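Local coordinates for protein 4'-phospho-dehydrooxetanocin synthase (Bacillus megaterium, PDB 5UL3) that catalyses the cobalamin-dependent radical SAM oxidative ring contraction of dAMP to the oxetane aldehyde 4'-phospho-dehydrooxetanocin, a step in oxetanocin A biosynthesis, at residues Phe476-Lys481 against Ala542-Leu547; Val565-Asn570 against Ser584-Thr589. One frame throughout, in Å; residues are numbered along the deposited sequence.

Contact 1: residues Phe476-Lys481 against Ala542-Leu547. With EDO (1,2-ethanediol), chain Y.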
loop_
_atom_site.group_PDB
_atom_site.type_symbol
_atom_site.label_atom_id
_atom_site.label_comp_id
_atom_site.label_asym_id
_atom_site.label_seq_id
_atom_site.Cartn_x
_atom_site.Cartn_y
_atom_site.Cartn_z
ATOM N N PHE A 476 -17.786 -7.014 12.359
ATOM C CA PHE A 476 -18.648 -8.133 12.000
ATOM C C PHE A 476 -17.874 -9.183 11.210
ATOM O O PHE A 476 -17.093 -8.849 10.315
ATOM C CB PHE A 476 -19.829 -7.638 11.161
ATOM C CG PHE A 476 -20.673 -6.587 11.842
ATOM C CD1 PHE A 476 -21.592 -6.947 12.824
ATOM C CD2 PHE A 476 -20.579 -5.253 11.474
ATOM C CE1 PHE A 476 -22.386 -5.997 13.439
ATOM C CE2 PHE A 476 -21.373 -4.287 12.095
ATOM C CZ PHE A 476 -22.283 -4.662 13.074
ATOM N N ASP A 477 -18.084 -10.463 11.531
ATOM C CA ASP A 477 -17.574 -11.512 10.657
ATOM C C ASP A 477 -18.594 -12.640 10.593
ATOM O O ASP A 477 -19.360 -12.860 11.535
ATOM C CB ASP A 477 -16.194 -12.043 11.083
ATOM C CG ASP A 477 -16.230 -12.881 12.356
ATOM O OD1 ASP A 477 -16.555 -12.328 13.422
ATOM O OD2 ASP A 477 -15.863 -14.085 12.292
ATOM N N GLN A 478 -18.583 -13.348 9.462
ATOM C CA GLN A 478 -19.702 -14.201 9.084
ATOM C C GLN A 478 -19.836 -15.428 9.976
ATOM O O GLN A 478 -20.939 -15.972 10.093
ATOM C CB GLN A 478 -19.559 -14.621 7.616
ATOM C CG GLN A 478 -19.824 -13.495 6.603
ATOM C CD GLN A 478 -18.598 -12.633 6.297
ATOM O OE1 GLN A 478 -17.560 -12.734 6.955
ATOM N NE2 GLN A 478 -18.720 -11.797 5.276
ATOM N N LEU A 479 -18.762 -15.865 10.624
ATOM C CA LEU A 479 -18.846 -17.048 11.470
ATOM C C LEU A 479 -19.200 -16.721 12.914
ATOM O O LEU A 479 -19.267 -17.640 13.738
ATOM C CB LEU A 479 -17.527 -17.832 11.419
ATOM C CG LEU A 479 -17.172 -18.313 10.009
ATOM C CD1 LEU A 479 -15.876 -19.117 9.977
ATOM C CD2 LEU A 479 -18.330 -19.127 9.435
ATOM N N MET A 480 -19.448 -15.452 13.238
ATOM C CA MET A 480 -19.783 -15.066 14.602
ATOM C C MET A 480 -21.177 -15.567 14.967
ATOM O O MET A 480 -22.139 -15.357 14.223
ATOM C CB MET A 480 -19.742 -13.544 14.762
ATOM C CG MET A 480 -19.947 -13.062 16.211
ATOM S SD MET A 480 -20.169 -11.267 16.287
ATOM C CE MET A 480 -18.558 -10.699 15.682
ATOM N N LYS A 481 -21.281 -16.197 16.129
ATOM C CA LYS A 481 -22.541 -16.724 16.639
ATOM C C LYS A 481 -22.928 -15.944 17.884
ATOM O O LYS A 481 -22.152 -15.880 18.846
ATOM C CB LYS A 481 -22.421 -18.218 16.945
ATOM C CG LYS A 481 -22.322 -19.077 15.696
ATOM C CD LYS A 481 -22.390 -20.566 16.011
ATOM C CE LYS A 481 -22.452 -21.372 14.724
ATOM N NZ LYS A 481 -22.468 -22.836 14.990
ATOM N N ALA A 542 -17.129 -1.887 10.326
ATOM C CA ALA A 542 -16.725 -2.646 9.159
ATOM C C ALA A 542 -17.111 -4.116 9.299
ATOM O O ALA A 542 -17.117 -4.675 10.397
ATOM C CB ALA A 542 -15.213 -2.536 8.943
ATOM N N SER A 543 -17.399 -4.746 8.161
ATOM C CA SER A 543 -17.705 -6.170 8.094
ATOM C C SER A 543 -16.655 -6.905 7.279
ATOM O O SER A 543 -16.065 -6.355 6.336
ATOM C CB SER A 543 -19.075 -6.433 7.474
ATOM O OG SER A 543 -20.099 -5.949 8.312
ATOM N N MET A 544 -16.439 -8.162 7.648
ATOM C CA MET A 544 -15.420 -8.986 7.016
ATOM C C MET A 544 -15.696 -9.151 5.529
ATOM O O MET A 544 -16.818 -9.474 5.121
ATOM C CB MET A 544 -15.371 -10.361 7.683
ATOM C CG MET A 544 -14.410 -11.345 7.009
ATOM S SD MET A 544 -12.669 -10.930 7.206
ATOM C CE MET A 544 -12.416 -11.191 8.952
ATOM N N GLU A 545 -14.668 -8.897 4.727
ATOM C CA GLU A 545 -14.661 -9.195 3.302
ATOM C C GLU A 545 -13.699 -10.356 3.115
ATOM O O GLU A 545 -12.525 -10.264 3.491
ATOM C CB GLU A 545 -14.251 -7.970 2.475
ATOM C CG GLU A 545 -15.328 -6.897 2.464
ATOM C CD GLU A 545 -14.849 -5.576 1.888
ATOM O OE1 GLU A 545 -13.726 -5.529 1.338
ATOM O OE2 GLU A 545 -15.600 -4.582 1.995
ATOM N N ILE A 546 -14.205 -11.461 2.588
ATOM C CA ILE A 546 -13.472 -12.717 2.573
ATOM C C ILE A 546 -12.764 -12.834 1.233
ATOM O O ILE A 546 -13.407 -13.013 0.191
ATOM C CB ILE A 546 -14.405 -13.905 2.832
ATOM C CG1 ILE A 546 -15.166 -13.674 4.141
ATOM C CG2 ILE A 546 -13.612 -15.193 2.889
ATOM C CD1 ILE A 546 -16.151 -14.775 4.493
ATOM N N LEU A 547 -11.438 -12.722 1.251
ATOM C CA LEU A 547 -10.699 -12.780 0.002
ATOM C C LEU A 547 -10.461 -14.227 -0.403
ATOM O O LEU A 547 -10.580 -15.156 0.404
ATOM C CB LEU A 547 -9.363 -12.038 0.122
ATOM C CG LEU A 547 -9.376 -10.529 0.386
ATOM C CD1 LEU A 547 -7.960 -9.988 0.358
ATOM C CD2 LEU A 547 -10.252 -9.785 -0.612
HETATM C C1 EDO Y . -11.040 -6.808 5.787
HETATM O O1 EDO Y . -12.432 -7.035 5.538
HETATM C C2 EDO Y . -10.275 -8.111 5.613
HETATM O O2 EDO Y . -10.563 -8.677 4.332
#
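Ala542 starts a single parallel beta bridge to the loop that follows strand 470-473, an outermost strand of the partial TIM barrel in the radical SAM domain: Ala542 O accepts Phe476 N at 3.1 Å. Ser543, the residue bridged to Phe476, sets OG obliquely beside the ring, 3.3 Å from Phe476 CD2; that hydroxyl is hydrogen-bonded to Ser594 of helix 588-617, a helix the same ring packs on. Met544 N completes the bridge on Phe476 O at 2.8 Å. The carbonyl of Met544 is used as well, because Gln478, bent at chi2 (86°), crosses the Met544 side chain at about a right angle, and its NE2 donates a hydrogen bond to Met544 O (3.0 Å) from above the carbonyl plane. Glu545, which binds S-adenosyl-L-methionine and touches the cobalamin, starts its side chain away from the loop and is salt-bridged to Arg580, while its backbone N and O hold an ethanediol molecule. Ile546 turns back toward Gln478 and meets it from the opposite direction. Gln478 OE1, buried without a polar partner in the model, lies 3.3 Å from Met544 CB and 3.5 Å from Ile546 CD1.

Contact 2: residues Val565-Asn570 against Ser584-Thr589; sequences VNLIMN and SFVDKT. With EDO (1,2-ethanediol), chain Q.
Leu567 and Ser584 meet where the loop after helix 551-563 runs antiparallel to the chain leading into helix 588-617. Ser584 N donates to Leu567 O at 2.7 Å, nearly straight at 174°, and a backbone hydrogen bond between Met569 and Ala582 extends the pairing toward strand 580-581. The Leu567 side chain carries the apolar packing. Its CG lies opposite the carbonyl carbon (chi1 -62°); CD1 continues the chain outward, and CD2 branches over the partner backbone. There CD2 lies 3.8 Å from Ser584 O and 3.9 Å from Val586 CA, while CD1 comes to 4.3 Å from Val586 CB. Helix 551-563 backs the leucine from its own side: Val556 touches the side chain, and Glu560 OE2 accepts both Leu567 N and Ile568 N, which holds the backbone at this residue. Met569 is curled, bent at both chi2 and chi3, which brings SD alongside Ser584 OG at 3.6 Å; the serine was modelled in two conformers, so this approach is doubtful. Farther on, Asp587 is the N-cap of helix 588-617, with OD1 accepting Asn590 N and OD2 taking Gly482 N, which ties the helix start to a neighbouring loop. Across the two segments one backbone hydrogen bond is the polar link, and the leucine methyls pack on backbone and on Val586; the cost is that Ser584 O is buried against them with no polar partner in the model.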
loop_
_atom_site.group_PDB
_atom_site.type_symbol
_atom_site.label_atom_id
_atom_site.label_comp_id
_atom_site.label_asym_id
_atom_site.label_seq_id
_atom_site.Cartn_x
_atom_site.Cartn_y
_atom_site.Cartn_z
ATOM N N VAL A 565 -25.491 -25.613 5.408
ATOM C CA VAL A 565 -26.056 -24.326 5.031
ATOM C C VAL A 565 -25.173 -23.712 3.953
ATOM O O VAL A 565 -23.954 -23.902 3.939
ATOM C CB VAL A 565 -26.197 -23.388 6.256
ATOM C CG1 VAL A 565 -24.850 -23.178 6.937
ATOM C CG2 VAL A 565 -26.838 -22.057 5.866
ATOM N N ASN A 566 -25.801 -23.000 3.023
ATOM C CA ASN A 566 -25.073 -22.276 1.991
ATOM C C ASN A 566 -24.799 -20.852 2.473
ATOM O O ASN A 566 -25.734 -20.085 2.733
ATOM C CB ASN A 566 -25.851 -22.275 0.676
ATOM C CG ASN A 566 -25.381 -23.365 -0.277
ATOM O OD1 ASN A 566 -24.610 -24.250 0.102
ATOM N ND2 ASN A 566 -25.842 -23.300 -1.523
ATOM N N LEU A 567 -23.519 -20.509 2.604
ATOM C CA LEU A 567 -23.106 -19.183 3.039
ATOM C C LEU A 567 -22.437 -18.371 1.944
ATOM O O LEU A 567 -22.604 -17.152 1.910
ATOM C CB LEU A 567 -22.148 -19.289 4.234
ATOM C CG LEU A 567 -22.701 -19.923 5.512
ATOM C CD1 LEU A 567 -21.603 -20.123 6.546
ATOM C CD2 LEU A 567 -23.832 -19.092 6.093
ATOM N N ILE A 568 -21.692 -19.011 1.049
ATOM C CA ILE A 568 -21.005 -18.311 -0.032
ATOM C C ILE A 568 -21.942 -18.229 -1.228
ATOM O O ILE A 568 -22.297 -19.252 -1.823
ATOM C CB ILE A 568 -19.689 -19.011 -0.404
ATOM C CG1 ILE A 568 -18.775 -19.111 0.820
ATOM C CG2 ILE A 568 -18.989 -18.256 -1.535
ATOM C CD1 ILE A 568 -17.460 -19.819 0.561
ATOM N N MET A 569 -22.330 -17.008 -1.591
ATOM C CA MET A 569 -23.248 -16.771 -2.696
ATOM C C MET A 569 -22.514 -16.934 -4.032
ATOM O O MET A 569 -21.387 -17.437 -4.096
ATOM C CB MET A 569 -23.887 -15.395 -2.546
ATOM C CG MET A 569 -24.497 -15.156 -1.168
ATOM S SD MET A 569 -25.572 -16.512 -0.632
ATOM C CE MET A 569 -26.865 -16.431 -1.874
ATOM N N ASN A 570 -23.162 -16.512 -5.124
ATOM C CA ASN A 570 -22.624 -16.677 -6.478
ATOM C C ASN A 570 -22.257 -18.140 -6.737
ATOM O O ASN A 570 -21.285 -18.452 -7.428
ATOM C CB ASN A 570 -21.430 -15.743 -6.712
ATOM C CG ASN A 570 -21.029 -15.638 -8.183
ATOM O OD1 ASN A 570 -21.760 -16.072 -9.075
ATOM N ND2 ASN A 570 -19.855 -15.052 -8.436
ATOM N N SER A 584 -22.690 -14.811 3.153
ATOM C CA SER A 584 -23.716 -14.510 4.141
ATOM C C SER A 584 -23.252 -14.932 5.533
ATOM O O SER A 584 -22.283 -15.675 5.696
ATOM C CB SER A 584 -25.032 -15.204 3.787
ATOM O OG SER A 584 -25.524 -14.780 2.527
ATOM N N PHE A 585 -23.964 -14.444 6.548
ATOM C CA PHE A 585 -23.620 -14.715 7.938
ATOM C C PHE A 585 -24.336 -15.965 8.428
ATOM O O PHE A 585 -25.515 -16.166 8.134
ATOM C CB PHE A 585 -24.009 -13.533 8.831
ATOM C CG PHE A 585 -23.110 -12.329 8.681
ATOM C CD1 PHE A 585 -23.089 -11.598 7.502
ATOM C CD2 PHE A 585 -22.312 -11.925 9.729
ATOM C CE1 PHE A 585 -22.260 -10.487 7.364
ATOM C CE2 PHE A 585 -21.470 -10.822 9.608
ATOM C CZ PHE A 585 -21.452 -10.098 8.417
ATOM N N VAL A 586 -23.621 -16.782 9.207
ATOM C CA VAL A 586 -24.218 -17.988 9.769
ATOM C C VAL A 586 -25.260 -17.634 10.826
ATOM O O VAL A 586 -26.211 -18.396 11.048
ATOM C CB VAL A 586 -23.126 -18.918 10.330
ATOM C CG1 VAL A 586 -22.574 -18.391 11.655
ATOM C CG2 VAL A 586 -23.672 -20.332 10.499
ATOM N N ASP A 587 -25.115 -16.477 11.476
ATOM C CA ASP A 587 -26.092 -15.964 12.434
ATOM C C ASP A 587 -26.890 -14.855 11.746
ATOM O O ASP A 587 -26.358 -13.770 11.486
ATOM C CB ASP A 587 -25.369 -15.470 13.690
ATOM C CG ASP A 587 -26.308 -14.975 14.774
ATOM O OD1 ASP A 587 -27.206 -14.154 14.488
ATOM O OD2 ASP A 587 -26.114 -15.384 15.935
ATOM N N LYS A 588 -28.172 -15.122 11.458
ATOM C CA LYS A 588 -28.980 -14.178 10.679
ATOM C C LYS A 588 -29.114 -12.822 11.360
ATOM O O LYS A 588 -29.198 -11.797 10.675
ATOM C CB LYS A 588 -30.379 -14.740 10.421
ATOM C CG LYS A 588 -30.476 -15.793 9.327
ATOM C CD LYS A 588 -31.935 -15.962 8.888
ATOM C CE LYS A 588 -32.140 -17.207 8.035
ATOM N NZ LYS A 588 -32.009 -18.460 8.834
ATOM N N THR A 589 -29.171 -12.794 12.693
ATOM C CA THR A 589 -29.223 -11.517 13.398
ATOM C C THR A 589 -27.965 -10.700 13.125
ATOM O O THR A 589 -28.039 -9.521 12.744
ATOM C CB THR A 589 -29.389 -11.748 14.901
ATOM O OG1 THR A 589 -30.560 -12.543 15.144
ATOM C CG2 THR A 589 -29.547 -10.429 15.615
HETATM C C1 EDO Q . -34.372 -13.589 12.234
HETATM O O1 EDO Q . -33.980 -13.859 10.882
HETATM C C2 EDO Q . -33.290 -12.758 12.908
HETATM O O2 EDO Q . -33.347 -12.928 14.327
#

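Overall arrangement
Contact 1 closes before contact 2 opens along the chain, and their centres lie 10 Å apart on one side of the molecule. Helix 551-563 and the two-stranded antiparallel sheet of 546-547 and 580-581 connect them: the helix runs from the second segment of contact 1 to the first of contact 2. The two contacts also touch directly, through a probable hydrogen bond from Val586 N to Gln478 O at 2.9 Å and through packing of Asp477 O on Phe585 CE2. Contact 1 ties the loop after the barrel's edge strand to the chain that carries the S-adenosylmethionine-binding Glu545, while contact 2, nearer the surface, leads into the long helix 588-617.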